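Local atomic coordinates of probable GTP-binding protein EngB (Pyrococcus horikoshii, PDB entry 2CXX), a protein that binds guanine nucleotides, probably with magnesium, as a P-loop GTPase of the EngB family and is thought to be needed for normal cell division and septation. Residues D84-V89 / I123-A128. Numbering follows the deposited sequence.
Sequences DVAVLV and IPTIVA
A86 and I123 meet methyl to methyl at the start of this parallel pairing, A86 CB lying 3.6 Å from I123 CG2; chi1 of -69° places I123 CG1 beside the backbone N and CG2 anti to it. On that same face T125 sits beside A86: its OG1 faces A86 CB at 3.9 Å, while CG2 lies beside A86 O and 4.3 Å from L88 CB. T125 OG1 also turns back to I123 O, a 2.9 Å hydrogen bond whose donor stands 39° above the carbonyl plane and which ties the loop to the strand. A serine here would keep the hydroxyl but remove CG2, and would probably open a small gap beside A86 O and L88 CB. By the V87/I126 face, V85 CG2 touches I126 CD1 at 3.9 Å, the two side chains crossing at an angle; farther along, V87 CG1, anti to its own N, reaches A128 CB at 4.0 Å. Four backbone bonds alternate between the strands: A86 N to P124 O, I126 N to A86 O (2.8 Å, 169° at the hydrogen), L88 N to I126 O and A128 N to L88 O, the last the most bent. Helix 110-120 covers the A86/T125 face through L118, and helix 171-184 packs on V85 and I126, as expected of the layered P-loop GTPase fold. V89 and A128, at the far ends, approach V12 and I163 of the predicted GTP site. Backbone hydrogen bonds and apolar packing thus hold this buried pair, whose C-terminal ends lie near the nucleotide, the V89 side chain about 6 Å from the bound GDP.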
loop_
_atom_site.group_PDB
_atom_site.type_symbol
_atom_site.label_atom_id
_atom_site.label_comp_id
_atom_site.label_asym_id
_atom_site.label_seq_id
_atom_site.Cartn_x
_atom_site.Cartn_y
_atom_site.Cartn_z
ATOM N N ASP A 84 13.425 -4.509 1.892
ATOM C CA ASP A 84 13.819 -4.583 0.486
ATOM C C ASP A 84 12.900 -3.930 -0.533
ATOM O O ASP A 84 13.362 -3.457 -1.590
ATOM C CB ASP A 84 13.991 -6.050 0.107
ATOM C CG ASP A 84 15.057 -6.727 0.935
ATOM O OD1 ASP A 84 14.692 -7.410 1.914
ATOM O OD2 ASP A 84 16.282 -6.521 0.626
ATOM N N VAL A 85 11.607 -3.992 -0.274
ATOM C CA VAL A 85 10.651 -3.353 -1.165
ATOM C C VAL A 85 9.392 -3.066 -0.387
ATOM O O VAL A 85 9.120 -3.714 0.592
ATOM C CB VAL A 85 10.363 -4.270 -2.408
ATOM C CG1 VAL A 85 9.820 -5.561 -1.942
ATOM C CG2 VAL A 85 9.407 -3.538 -3.419
ATOM N N ALA A 86 8.630 -2.052 -0.798
ATOM C CA ALA A 86 7.387 -1.683 -0.162
ATOM C C ALA A 86 6.267 -1.785 -1.183
ATOM O O ALA A 86 6.429 -1.466 -2.366
ATOM C CB ALA A 86 7.453 -0.176 0.417
ATOM N N VAL A 87 5.125 -2.300 -0.749
ATOM C CA VAL A 87 3.949 -2.323 -1.614
ATOM C C VAL A 87 2.907 -1.410 -0.979
ATOM O O VAL A 87 2.449 -1.662 0.144
ATOM C CB VAL A 87 3.325 -3.700 -1.710
ATOM C CG1 VAL A 87 2.041 -3.662 -2.665
ATOM C CG2 VAL A 87 4.363 -4.655 -2.296
ATOM N N LEU A 88 2.579 -0.313 -1.660
ATOM C CA LEU A 88 1.540 0.560 -1.163
ATOM C C LEU A 88 0.289 0.149 -1.937
ATOM O O LEU A 88 0.240 0.250 -3.162
ATOM C CB LEU A 88 1.877 2.055 -1.446
ATOM C CG LEU A 88 0.723 3.068 -1.314
ATOM C CD1 LEU A 88 0.133 3.134 0.083
ATOM C CD2 LEU A 88 1.234 4.449 -1.711
ATOM N N VAL A 89 -0.730 -0.295 -1.208
ATOM C CA VAL A 89 -2.006 -0.683 -1.822
ATOM C C VAL A 89 -2.910 0.525 -1.830
ATOM O O VAL A 89 -3.065 1.141 -0.812
ATOM C CB VAL A 89 -2.670 -1.747 -0.981
ATOM C CG1 VAL A 89 -3.825 -2.353 -1.744
ATOM C CG2 VAL A 89 -1.629 -2.844 -0.621
ATOM N N ILE A 123 13.236 3.747 -0.320
ATOM C CA ILE A 123 12.694 2.406 -0.356
ATOM C C ILE A 123 11.947 2.172 -1.666
ATOM O O ILE A 123 10.979 2.889 -1.948
ATOM C CB ILE A 123 11.720 2.206 0.833
ATOM C CG1 ILE A 123 12.529 2.187 2.128
ATOM C CG2 ILE A 123 10.890 0.901 0.619
ATOM C CD1 ILE A 123 11.635 2.176 3.422
ATOM N N PRO A 124 12.393 1.207 -2.493
ATOM C CA PRO A 124 11.718 0.911 -3.765
ATOM C C PRO A 124 10.245 0.617 -3.423
ATOM O O PRO A 124 9.941 -0.193 -2.520
ATOM C CB PRO A 124 12.401 -0.366 -4.285
ATOM C CG PRO A 124 13.579 -0.532 -3.457
ATOM C CD PRO A 124 13.360 0.144 -2.143
ATOM N N THR A 125 9.330 1.255 -4.152
ATOM C CA THR A 125 7.911 1.100 -3.852
ATOM C C THR A 125 7.082 0.726 -5.047
ATOM O O THR A 125 7.186 1.353 -6.103
ATOM C CB THR A 125 7.364 2.412 -3.269
ATOM O OG1 THR A 125 8.066 2.730 -2.064
ATOM C CG2 THR A 125 5.852 2.270 -2.949
ATOM N N ILE A 126 6.248 -0.290 -4.899
ATOM C CA ILE A 126 5.325 -0.675 -5.976
ATOM C C ILE A 126 3.946 -0.235 -5.498
ATOM O O ILE A 126 3.628 -0.369 -4.328
ATOM C CB ILE A 126 5.340 -2.231 -6.204
ATOM C CG1 ILE A 126 6.700 -2.668 -6.696
ATOM C CG2 ILE A 126 4.188 -2.652 -7.125
ATOM C CD1 ILE A 126 6.973 -4.165 -6.442
ATOM N N VAL A 127 3.157 0.397 -6.360
ATOM C CA VAL A 127 1.810 0.768 -5.980
ATOM C C VAL A 127 0.863 -0.252 -6.567
ATOM O O VAL A 127 0.747 -0.338 -7.792
ATOM C CB VAL A 127 1.431 2.174 -6.545
ATOM C CG1 VAL A 127 -0.050 2.515 -6.209
ATOM C CG2 VAL A 127 2.400 3.217 -5.984
ATOM N N ALA A 128 0.175 -1.018 -5.714
ATOM C CA ALA A 128 -0.825 -1.991 -6.183
ATOM C C ALA A 128 -2.135 -1.180 -6.331
ATOM O O ALA A 128 -2.702 -0.742 -5.344
ATOM C CB ALA A 128 -1.025 -3.106 -5.136
#